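Local coordinates for protein UDP-N-Acetylenolpyruvylglucosamine Reductase (Thermus caldophilus, PDB 2GQT) that probably reduces UDP-N-acetylenolpyruvylglucosamine to UDP-N-acetylmuramate with NADPH through bound FAD, a step in bacterial cell wall formation, at residues 67-72 and 162-167; 29-34 and 137-142. All coordinates share one frame; numbering follows the deposited sequence.

Contact 1. Residues 67-72 and 162-167. With FAD (flavin-adenine dinucleotide), chain C.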
ATOM      1  N   GLY A  67      -5.768  11.524 -13.117  1.00 10.60           N
ATOM      2  CA  GLY A  67      -6.635  12.659 -13.446  1.00 11.07           C
ATOM      3  C   GLY A  67      -7.286  13.257 -12.215  1.00 11.24           C
ATOM      4  O   GLY A  67      -6.608  13.608 -11.255  1.00 10.43           O
ATOM      5  N   GLU A  68      -8.611  13.355 -12.224  1.00 11.71           N
ATOM      6  CA  GLU A  68      -9.330  13.960 -11.105  1.00 12.82           C
ATOM      7  C   GLU A  68      -9.106  13.202  -9.792  1.00 12.24           C
ATOM      8  O   GLU A  68      -9.239  13.773  -8.701  1.00 13.25           O
ATOM      9  CB  GLU A  68     -10.823  14.064 -11.410  1.00 14.18           C
ATOM     10  CG  GLU A  68     -11.580  12.747 -11.353  1.00 16.39           C
ATOM     11  CD  GLU A  68     -13.073  12.933 -11.482  1.00 19.04           C
ATOM     12  OE1 GLU A  68     -13.527  13.286 -12.586  1.00 21.21           O
ATOM     13  OE2 GLU A  68     -13.790  12.706 -10.486  1.00 20.96           O
ATOM     14  N   PHE A  69      -8.731  11.926  -9.897  1.00 10.67           N
ATOM     15  CA  PHE A  69      -8.496  11.100  -8.709  1.00 10.30           C
ATOM     16  C   PHE A  69      -7.134  11.354  -8.060  1.00 10.49           C
ATOM     17  O   PHE A  69      -6.848  10.788  -7.016  1.00  9.69           O
ATOM     18  CB  PHE A  69      -8.699   9.619  -9.033  1.00 10.82           C
ATOM     19  CG  PHE A  69     -10.054   9.314  -9.606  1.00 10.68           C
ATOM     20  CD1 PHE A  69     -10.192   9.013 -10.952  1.00 10.93           C
ATOM     21  CD2 PHE A  69     -11.193   9.365  -8.810  1.00 10.99           C
ATOM     22  CE1 PHE A  69     -11.445   8.743 -11.500  1.00 12.24           C
ATOM     23  CE2 PHE A  69     -12.450   9.099  -9.350  1.00 11.87           C
ATOM     24  CZ  PHE A  69     -12.571   8.799 -10.697  1.00 11.52           C
ATOM     25  N   GLN A  70      -6.302  12.203  -8.678  1.00 10.93           N
ATOM     26  CA  GLN A  70      -4.985  12.572  -8.136  1.00 12.46           C
ATOM     27  C   GLN A  70      -4.947  14.029  -7.645  1.00 11.24           C
ATOM     28  O   GLN A  70      -3.911  14.532  -7.194  1.00 11.42           O
ATOM     29  CB  GLN A  70      -3.896  12.369  -9.198  1.00 14.02           C
ATOM     30  CG  GLN A  70      -3.299  10.988  -9.341  1.00 15.27           C
ATOM     31  CD  GLN A  70      -2.231  10.968 -10.423  1.00 15.16           C
ATOM     32  OE1 GLN A  70      -1.059  10.688 -10.163  1.00 18.24           O
ATOM     33  NE2 GLN A  70      -2.630  11.313 -11.638  1.00 16.99           N
ATOM     34  N   THR A  71      -6.060  14.730  -7.745  1.00 11.22           N
ATOM     35  CA  THR A  71      -6.095  16.074  -7.200  1.00 12.30           C
ATOM     36  C   THR A  71      -6.576  16.040  -5.747  1.00 11.35           C
ATOM     37  O   THR A  71      -7.256  15.090  -5.321  1.00 10.88           O
ATOM     38  CB  THR A  71      -6.952  17.019  -8.042  1.00 13.58           C
ATOM     39  OG1 THR A  71      -8.296  16.573  -8.004  1.00 14.44           O
ATOM     40  CG2 THR A  71      -6.488  17.037  -9.491  1.00 14.73           C
ATOM     41  N   TYR A  72      -6.214  17.061  -4.976  1.00 11.51           N
ATOM     42  CA  TYR A  72      -6.459  17.043  -3.545  1.00 11.60           C
ATOM     43  C   TYR A  72      -6.558  18.438  -2.962  1.00 11.74           C
ATOM     44  O   TYR A  72      -5.973  19.402  -3.480  1.00 12.72           O
ATOM     45  CB  TYR A  72      -5.366  16.248  -2.801  1.00 11.58           C
ATOM     46  CG  TYR A  72      -3.995  16.887  -2.886  1.00 10.99           C
ATOM     47  CD1 TYR A  72      -3.531  17.735  -1.873  1.00 11.11           C
ATOM     48  CD2 TYR A  72      -3.168  16.669  -3.992  1.00 11.72           C
ATOM     49  CE1 TYR A  72      -2.285  18.336  -1.960  1.00 11.02           C
ATOM     50  CE2 TYR A  72      -1.925  17.270  -4.076  1.00 12.47           C
ATOM     51  CZ  TYR A  72      -1.486  18.096  -3.059  1.00 11.37           C
ATOM     52  OH  TYR A  72      -0.248  18.694  -3.144  1.00 13.34           O
ATOM     53  N   VAL A 162     -12.012   2.745  -3.677  1.00  8.78           N
ATOM     54  CA  VAL A 162     -11.904   4.025  -2.984  1.00  8.20           C
ATOM     55  C   VAL A 162     -11.485   5.078  -4.008  1.00  7.96           C
ATOM     56  O   VAL A 162     -10.490   4.899  -4.708  1.00  8.36           O
ATOM     57  CB  VAL A 162     -10.881   3.950  -1.847  1.00  8.05           C
ATOM     58  CG1 VAL A 162     -10.725   5.307  -1.155  1.00  8.67           C
ATOM     59  CG2 VAL A 162     -11.279   2.858  -0.851  1.00  9.26           C
ATOM     60  N   THR A 163     -12.271   6.143  -4.119  1.00  8.15           N
ATOM     61  CA  THR A 163     -12.030   7.156  -5.145  1.00  8.32           C
ATOM     62  C   THR A 163     -11.578   8.501  -4.579  1.00  8.64           C
ATOM     63  O   THR A 163     -10.881   9.251  -5.270  1.00  8.90           O
ATOM     64  CB  THR A 163     -13.280   7.371  -6.010  1.00  8.40           C
ATOM     65  OG1 THR A 163     -14.417   7.542  -5.156  1.00  9.23           O
ATOM     66  CG2 THR A 163     -13.504   6.167  -6.901  1.00 10.28           C
ATOM     67  N   ARG A 164     -11.935   8.777  -3.326  1.00  9.21           N
ATOM     68  CA  ARG A 164     -11.736  10.093  -2.729  1.00 10.15           C
ATOM     69  C   ARG A 164     -11.958   9.986  -1.228  1.00  8.99           C
ATOM     70  O   ARG A 164     -12.787   9.192  -0.800  1.00  9.21           O
ATOM     71  CB  ARG A 164     -12.844  10.998  -3.281  1.00 13.13           C
ATOM     72  CG  ARG A 164     -12.517  12.396  -3.640  1.00 15.29           C
ATOM     73  CD  ARG A 164     -13.659  12.869  -4.529  1.00 16.43           C
ATOM     74  NE  ARG A 164     -13.155  13.048  -5.876  1.00 18.10           N
ATOM     75  CZ  ARG A 164     -13.557  12.423  -6.980  1.00 18.55           C
ATOM     76  NH1 ARG A 164     -14.546  11.536  -6.985  1.00 18.70           N
ATOM     77  NH2 ARG A 164     -12.957  12.728  -8.116  1.00 19.47           N
ATOM     78  N   VAL A 165     -11.264  10.798  -0.438  1.00  8.58           N
ATOM     79  CA  VAL A 165     -11.479  10.838   1.006  1.00  8.74           C
ATOM     80  C   VAL A 165     -11.515  12.274   1.523  1.00  8.82           C
ATOM     81  O   VAL A 165     -11.033  13.196   0.855  1.00  8.72           O
ATOM     82  CB  VAL A 165     -10.395  10.041   1.796  1.00  8.32           C
ATOM     83  CG1 VAL A 165     -10.281   8.608   1.302  1.00  8.82           C
ATOM     84  CG2 VAL A 165      -9.038  10.741   1.760  1.00  9.04           C
ATOM     85  N   ARG A 166     -12.055  12.438   2.725  1.00  9.38           N
ATOM     86  CA  ARG A 166     -11.884  13.643   3.512  1.00 10.02           C
ATOM     87  C   ARG A 166     -11.049  13.245   4.704  1.00 10.32           C
ATOM     88  O   ARG A 166     -11.306  12.222   5.329  1.00 10.30           O
ATOM     89  CB  ARG A 166     -13.221  14.205   3.986  1.00  9.87           C
ATOM     90  CG  ARG A 166     -14.189  14.578   2.885  1.00 11.34           C
ATOM     91  CD  ARG A 166     -15.353  15.335   3.469  1.00 14.83           C
ATOM     92  NE  ARG A 166     -14.856  16.549   4.111  1.00 15.24           N
ATOM     93  CZ  ARG A 166     -14.885  17.769   3.569  1.00 14.34           C
ATOM     94  NH1 ARG A 166     -15.463  17.961   2.394  1.00 16.24           N
ATOM     95  NH2 ARG A 166     -14.368  18.800   4.228  1.00 13.42           N
ATOM     96  N   LEU A 167     -10.060  14.070   5.021  1.00 11.24           N
ATOM     97  CA  LEU A 167      -9.136  13.799   6.107  1.00 11.91           C
ATOM     98  C   LEU A 167      -9.559  14.488   7.397  1.00 12.83           C
ATOM     99  O   LEU A 167     -10.200  15.549   7.373  1.00 13.44           O
ATOM    100  CB  LEU A 167      -7.715  14.219   5.712  1.00 11.86           C
ATOM    101  CG  LEU A 167      -7.110  13.553   4.474  1.00 11.24           C
ATOM    102  CD1 LEU A 167      -5.771  14.196   4.134  1.00 10.77           C
ATOM    103  CD2 LEU A 167      -6.930  12.054   4.651  1.00 11.57           C
TER
HETATM  104  PA  FAD C 601      -1.196  -1.639  -3.591  1.00  6.88           P
HETATM  105  O1A FAD C 601      -0.040  -2.420  -3.121  1.00  7.23           O
HETATM  106  O2A FAD C 601      -1.219  -1.098  -4.968  1.00  6.86           O
HETATM  107  O5B FAD C 601      -2.544  -2.450  -3.385  1.00  7.10           O
HETATM  108  C5B FAD C 601      -2.799  -3.080  -2.123  1.00  8.23           C
HETATM  109  C4B FAD C 601      -4.256  -3.478  -2.032  1.00  8.05           C
HETATM  110  O4B FAD C 601      -5.061  -2.281  -2.041  1.00  7.34           O
HETATM  111  C3B FAD C 601      -4.751  -4.340  -3.203  1.00  8.81           C
HETATM  112  O3B FAD C 601      -5.772  -5.205  -2.704  1.00 10.30           O
HETATM  113  C2B FAD C 601      -5.350  -3.298  -4.140  1.00  8.26           C
HETATM  114  O2B FAD C 601      -6.344  -3.856  -5.000  1.00  8.97           O
HETATM  115  C1B FAD C 601      -5.998  -2.360  -3.144  1.00  8.04           C
HETATM  116  N9A FAD C 601      -6.236  -0.984  -3.629  1.00  7.32           N
HETATM  117  C8A FAD C 601      -5.313  -0.113  -4.068  1.00  7.52           C
HETATM  118  N7A FAD C 601      -5.917   1.032  -4.392  1.00  7.47           N
HETATM  119  C5A FAD C 601      -7.223   0.901  -4.132  1.00  7.00           C
HETATM  120  C6A FAD C 601      -8.348   1.722  -4.276  1.00  6.91           C
HETATM  121  N6A FAD C 601      -8.278   2.979  -4.733  1.00  8.04           N
HETATM  122  N1A FAD C 601      -9.550   1.230  -3.912  1.00  8.05           N
HETATM  123  C2A FAD C 601      -9.676  -0.021  -3.447  1.00  8.65           C
HETATM  124  N3A FAD C 601      -8.644  -0.847  -3.305  1.00  8.09           N
HETATM  125  C4A FAD C 601      -7.424  -0.392  -3.653  1.00  7.09           C
HETATM  126  N1  FAD C 601       2.111  -0.815   5.505  1.00 10.78           N
HETATM  127  C2  FAD C 601       1.686  -0.404   6.750  1.00 10.76           C
HETATM  128  O2  FAD C 601       0.540  -0.636   7.109  1.00 11.23           O
HETATM  129  N3  FAD C 601       2.569   0.247   7.607  1.00 10.66           N
HETATM  130  C4  FAD C 601       3.878   0.525   7.233  1.00 10.75           C
HETATM  131  O4  FAD C 601       4.630   1.114   8.016  1.00 11.26           O
HETATM  132  C4X FAD C 601       4.296   0.115   5.968  1.00 10.21           C
HETATM  133  N5  FAD C 601       5.603   0.363   5.556  1.00 11.95           N
HETATM  134  C5X FAD C 601       5.993   0.006   4.259  1.00 11.12           C
HETATM  135  C6  FAD C 601       7.283   0.320   3.831  1.00 11.84           C
HETATM  136  C7  FAD C 601       7.703  -0.006   2.544  1.00 12.13           C
HETATM  137  C7M FAD C 601       9.122   0.361   2.093  1.00 13.44           C
HETATM  138  C8  FAD C 601       6.817  -0.663   1.684  1.00 11.92           C
HETATM  139  C8M FAD C 601       7.262  -1.037   0.264  1.00 12.56           C
HETATM  140  C9  FAD C 601       5.532  -0.984   2.116  1.00 11.32           C
HETATM  141  C9A FAD C 601       5.104  -0.655   3.402  1.00 11.55           C
HETATM  142  N10 FAD C 601       3.811  -0.972   3.849  1.00 10.88           N
HETATM  143  C10 FAD C 601       3.411  -0.553   5.116  1.00 10.28           C
HETATM  144  C1' FAD C 601       2.860  -1.762   3.023  1.00  9.70           C
HETATM  145  C2' FAD C 601       2.066  -0.886   2.042  1.00  9.86           C
HETATM  146  O2' FAD C 601       2.725   0.379   1.834  1.00  9.75           O
HETATM  147  C3' FAD C 601       0.641  -0.611   2.526  1.00  9.30           C
HETATM  148  O3' FAD C 601      -0.079  -1.847   2.639  1.00 10.00           O
HETATM  149  C4' FAD C 601      -0.098   0.362   1.598  1.00  9.36           C
HETATM  150  O4' FAD C 601      -1.330   0.751   2.209  1.00 10.41           O
HETATM  151  C5' FAD C 601      -0.387  -0.215   0.214  1.00  8.62           C
HETATM  152  O5' FAD C 601      -0.882   0.859  -0.586  1.00  7.88           O
HETATM  153  P   FAD C 601      -0.623   0.850  -2.161  1.00  7.79           P
HETATM  154  O1P FAD C 601      -1.292   2.050  -2.699  1.00  7.60           O
HETATM  155  O2P FAD C 601       0.799   0.604  -2.481  1.00  7.81           O
HETATM  156  O3P FAD C 601      -1.511  -0.430  -2.552  1.00  7.28           O
HETATM  157  O   HOH W   1     -10.411  14.262  -5.943  1.00 25.08           O
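E68 and R164 meet through one carboxylate oxygen and one guanidinium nitrogen, and F69 lies along T163 beside them. R164 NH2 donates to E68 OE2 at 2.5 Å, a salt bridge so short that its exact length deserves caution. The bond is bent, with an N-H...O angle of 138°. It uses the anti side of the oxygen, and the planes of carboxylate and guanidinium are 54° apart, so this is a single-oxygen contact and not a coplanar two-bond pairing. E68 puts its CG between backbone N and carbonyl carbon (chi1 74°) and runs extended from there; CG thereby lies over the centre of the F69 ring, 3.9 Å above its plane, and at the edge of the R164 guanidinium. That ring turns its edge to the T163 carbonyl: F69 CD2 is 3.6 Å from T163 O, near the ring plane, and F69 CE2 is 3.9 Å from T163 CB. The other nitrogens of R164 are also engaged. Its NE donates to a water at 3.0 Å, which in turn donates to E68 O at 3.0 Å and weakly to T71 O; NH1 makes a salt bridge to E132. Gripped at NE, NH1 and NH2, the guanidinium is probably fixed in rotation, and its charge is likely to favour the ionised carboxylates of E68 and E132. Two residues before R164, the backbone of V162 pairs with the adenine of FAD, with V162 N bonding to FAD N1A at 2.9 Å and FAD N6A to V162 O at 2.9 Å. The contact thus packs the loop between strands 61-65 and 77-79 against the strand that binds the cofactor's adenine. Strand 161-171 runs antiparallel to both 77-79 and 128-135, while helix 109-114 lies against V162 and V165.

Contact 2. Residues 29-34 and 137-142; sequences ETREEL and GAFHVY. With CA (calcium ion), chain B.
R31 lays its side chain along the ring of F139, joining the N-terminal turn of helix 31-37 to the β-hairpin of strands 128-135 and 138-142. R31 CB begins the contact, 3.6 Å from F139 CZ, and R31 CG follows at 3.7 Å from F139 CZ. R31 CD then stands over the F139 ring, 4.1 Å from its centroid and 26° off the normal, a CH-pi contact. The bend at chi3 (-28°) turns the guanidinium almost parallel to the ring, their planes 3° apart but displaced. NE and CZ both lie near F139 CE2, which sits over one guanidinium face, and of the two terminal nitrogens R31 NH1 comes 3.7 Å from F139 CD2. L34, one helical turn on, adds L34 CD2 at 4.1 Å from F139 CE1. An alanine in place of F139 would probably leave the R31 guanidinium without its flat partner, free to swing, and open a gap beside L34. T30 is the N-cap of this helix, its OG1 accepting from E33 N. In the hairpin, F139 also meets F134 edge-to-face. Farther along the same strand, V141 O binds the calcium ion at 2.3 Å, alongside four waters.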
ATOM      1  N   GLU A  29      -9.170   8.646 -15.600  1.00 13.47           N
ATOM      2  CA  GLU A  29      -9.025  10.043 -15.189  1.00 14.07           C
ATOM      3  C   GLU A  29     -10.322  10.725 -14.766  1.00 13.89           C
ATOM      4  O   GLU A  29     -10.288  11.814 -14.193  1.00 13.56           O
ATOM      5  CB  GLU A  29      -8.385  10.858 -16.310  1.00 14.62           C
ATOM      6  CG  GLU A  29      -6.938  10.493 -16.584  1.00 16.70           C
ATOM      7  CD  GLU A  29      -6.282  11.422 -17.586  1.00 19.84           C
ATOM      8  OE1 GLU A  29      -7.006  12.119 -18.328  1.00 23.25           O
ATOM      9  OE2 GLU A  29      -5.037  11.448 -17.637  1.00 22.66           O
ATOM     10  N   THR A  30     -11.455  10.093 -15.051  1.00 14.36           N
ATOM     11  CA  THR A  30     -12.761  10.708 -14.819  1.00 15.34           C
ATOM     12  C   THR A  30     -13.755   9.697 -14.268  1.00 16.26           C
ATOM     13  O   THR A  30     -13.556   8.485 -14.371  1.00 15.70           O
ATOM     14  CB  THR A  30     -13.371  11.293 -16.118  1.00 15.61           C
ATOM     15  OG1 THR A  30     -13.729  10.222 -16.997  1.00 15.42           O
ATOM     16  CG2 THR A  30     -12.393  12.231 -16.825  1.00 16.45           C
ATOM     17  N   ARG A  31     -14.852  10.203 -13.716  1.00 17.47           N
ATOM     18  CA  ARG A  31     -15.898   9.332 -13.191  1.00 19.12           C
ATOM     19  C   ARG A  31     -16.490   8.466 -14.302  1.00 19.49           C
ATOM     20  O   ARG A  31     -16.741   7.278 -14.102  1.00 20.12           O
ATOM     21  CB  ARG A  31     -16.988  10.140 -12.484  1.00 19.73           C
ATOM     22  CG  ARG A  31     -16.495  10.974 -11.299  1.00 21.76           C
ATOM     23  CD  ARG A  31     -17.646  11.390 -10.395  1.00 24.97           C
ATOM     24  NE  ARG A  31     -18.899  11.485 -11.142  1.00 26.36           N
ATOM     25  CZ  ARG A  31     -20.112  11.505 -10.599  1.00 29.34           C
ATOM     26  NH1 ARG A  31     -20.273  11.446  -9.283  1.00 29.33           N
ATOM     27  NH2 ARG A  31     -21.172  11.583 -11.388  1.00 28.63           N
ATOM     28  N   GLU A  32     -16.682   9.056 -15.483  1.00 19.87           N
ATOM     29  CA  GLU A  32     -17.200   8.313 -16.636  1.00 20.05           C
ATOM     30  C   GLU A  32     -16.239   7.231 -17.126  1.00 19.62           C
ATOM     31  O   GLU A  32     -16.665   6.136 -17.494  1.00 19.85           O
ATOM     32  CB  GLU A  32     -17.596   9.259 -17.780  1.00 20.80           C
ATOM     33  CG  GLU A  32     -18.874  10.051 -17.515  1.00 22.97           C
ATOM     34  CD  GLU A  32     -20.055   9.155 -17.171  1.00 24.59           C
ATOM     35  OE1 GLU A  32     -20.322   8.190 -17.922  1.00 26.71           O
ATOM     36  OE2 GLU A  32     -20.713   9.413 -16.142  1.00 26.61           O
ATOM     37  N   GLU A  33     -14.942   7.530 -17.113  1.00 18.49           N
ATOM     38  CA  GLU A  33     -13.934   6.542 -17.473  1.00 17.62           C
ATOM     39  C   GLU A  33     -13.908   5.396 -16.456  1.00 17.21           C
ATOM     40  O   GLU A  33     -13.769   4.239 -16.837  1.00 16.72           O
ATOM     41  CB  GLU A  33     -12.554   7.192 -17.628  1.00 17.14           C
ATOM     42  CG  GLU A  33     -12.408   8.021 -18.919  1.00 17.33           C
ATOM     43  CD  GLU A  33     -11.088   8.774 -19.014  1.00 17.85           C
ATOM     44  OE1 GLU A  33     -10.914   9.576 -19.961  1.00 18.60           O
ATOM     45  OE2 GLU A  33     -10.216   8.576 -18.148  1.00 18.36           O
ATOM     46  N   LEU A  34     -14.071   5.717 -15.172  1.00 17.00           N
ATOM     47  CA  LEU A  34     -14.166   4.678 -14.131  1.00 17.17           C
ATOM     48  C   LEU A  34     -15.377   3.764 -14.337  1.00 17.91           C
ATOM     49  O   LEU A  34     -15.258   2.544 -14.213  1.00 18.08           O
ATOM     50  CB  LEU A  34     -14.197   5.288 -12.728  1.00 16.85           C
ATOM     51  CG  LEU A  34     -14.112   4.266 -11.585  1.00 15.49           C
ATOM     52  CD1 LEU A  34     -12.853   3.404 -11.689  1.00 14.53           C
ATOM     53  CD2 LEU A  34     -14.180   4.960 -10.247  1.00 15.53           C
ATOM     54  N   GLY A 137     -21.615   0.070  -9.736  1.00 14.35           N
ATOM     55  CA  GLY A 137     -21.853   1.100 -10.742  1.00 14.64           C
ATOM     56  C   GLY A 137     -22.134   2.512 -10.247  1.00 14.10           C
ATOM     57  O   GLY A 137     -22.480   3.383 -11.045  1.00 15.41           O
ATOM     58  N   ALA A 138     -21.975   2.758  -8.947  1.00 13.57           N
ATOM     59  CA  ALA A 138     -22.312   4.064  -8.369  1.00 13.31           C
ATOM     60  C   ALA A 138     -21.326   4.507  -7.289  1.00 12.49           C
ATOM     61  O   ALA A 138     -20.631   3.692  -6.705  1.00 11.69           O
ATOM     62  CB  ALA A 138     -23.727   4.050  -7.814  1.00 14.43           C
ATOM     63  N   PHE A 139     -21.273   5.812  -7.032  1.00 11.77           N
ATOM     64  CA  PHE A 139     -20.431   6.382  -5.980  1.00 11.36           C
ATOM     65  C   PHE A 139     -21.245   6.537  -4.714  1.00 10.89           C
ATOM     66  O   PHE A 139     -22.369   7.043  -4.767  1.00 11.45           O
ATOM     67  CB  PHE A 139     -19.921   7.760  -6.403  1.00 11.87           C
ATOM     68  CG  PHE A 139     -19.022   7.730  -7.597  1.00 11.96           C
ATOM     69  CD1 PHE A 139     -17.644   7.599  -7.446  1.00 12.95           C
ATOM     70  CD2 PHE A 139     -19.556   7.817  -8.880  1.00 14.20           C
ATOM     71  CE1 PHE A 139     -16.804   7.559  -8.559  1.00 14.04           C
ATOM     72  CE2 PHE A 139     -18.732   7.784  -9.999  1.00 14.69           C
ATOM     73  CZ  PHE A 139     -17.350   7.661  -9.836  1.00 14.17           C
ATOM     74  N   HIS A 140     -20.675   6.128  -3.587  1.00 10.74           N
ATOM     75  CA  HIS A 140     -21.349   6.226  -2.298  1.00 10.73           C
ATOM     76  C   HIS A 140     -20.391   6.815  -1.264  1.00 10.45           C
ATOM     77  O   HIS A 140     -19.186   6.588  -1.331  1.00 11.17           O
ATOM     78  CB  HIS A 140     -21.851   4.847  -1.847  1.00 11.66           C
ATOM     79  CG  HIS A 140     -22.805   4.220  -2.814  1.00 13.23           C
ATOM     80  ND1 HIS A 140     -24.082   4.700  -3.012  1.00 14.47           N
ATOM     81  CD2 HIS A 140     -22.656   3.182  -3.671  1.00 15.40           C
ATOM     82  CE1 HIS A 140     -24.684   3.972  -3.936  1.00 14.12           C
ATOM     83  NE2 HIS A 140     -23.844   3.041  -4.347  1.00 15.62           N
ATOM     84  N   VAL A 141     -20.916   7.570  -0.310  1.00  9.85           N
ATOM     85  CA  VAL A 141     -20.078   8.179   0.707  1.00  9.95           C
ATOM     86  C   VAL A 141     -20.264   7.450   2.035  1.00  9.34           C
ATOM     87  O   VAL A 141     -21.397   7.236   2.492  1.00  9.65           O
ATOM     88  CB  VAL A 141     -20.383   9.691   0.845  1.00 10.16           C
ATOM     89  CG1 VAL A 141     -19.635  10.302   2.013  1.00 11.09           C
ATOM     90  CG2 VAL A 141     -20.030  10.423  -0.446  1.00 11.94           C
ATOM     91  N   TYR A 142     -19.145   7.067   2.638  1.00  8.83           N
ATOM     92  CA  TYR A 142     -19.140   6.348   3.903  1.00  8.75           C
ATOM     93  C   TYR A 142     -18.333   7.086   4.950  1.00  9.16           C
ATOM     94  O   TYR A 142     -17.366   7.772   4.637  1.00  9.85           O
ATOM     95  CB  TYR A 142     -18.509   4.966   3.712  1.00  9.21           C
ATOM     96  CG  TYR A 142     -19.322   4.065   2.821  1.00  8.79           C
ATOM     97  CD1 TYR A 142     -20.383   3.327   3.337  1.00 10.05           C
ATOM     98  CD2 TYR A 142     -19.050   3.971   1.458  1.00  9.73           C
ATOM     99  CE1 TYR A 142     -21.142   2.510   2.521  1.00 11.22           C
ATOM    100  CE2 TYR A 142     -19.809   3.149   0.629  1.00  9.18           C
ATOM    101  CZ  TYR A 142     -20.861   2.421   1.170  1.00 10.27           C
ATOM    102  OH  TYR A 142     -21.628   1.604   0.362  1.00 11.07           O
TER
HETATM  103 CA    CA B 501     -23.538   7.092   3.314  1.00 12.58          CA
HETATM  104  O   HOH W   2     -22.636   7.360   5.503  1.00 11.06           O
HETATM  105  O   HOH W   3     -23.495   4.851   4.121  1.00  9.57           O
HETATM  106  O   HOH W   4     -25.774   7.076   4.145  1.00 19.54           O
HETATM  107  O   HOH W   5     -23.993   5.758   1.377  1.00 16.46           O

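From the N terminus the segments come in the order 29-34, 67-72, 137-142 and 162-167, so the two contacts alternate along the chain and their loops cross. Contact 2 closes the first, over 102 residues, when the hairpin strand returns to helix 31-37; contact 1 closes the second, over 89 residues, when strand 161-171 reaches the loop after 61-65. Their centres lie 11 Å apart, and they touch: E68 N probably bonds to E29 O at 3.0 Å. Both lead from the helix and loop flanking the mixed sheet to the antiparallel sheet, where T163 meets both L34 and F139, so two crossed connections join these sheets of the FAD-binding region.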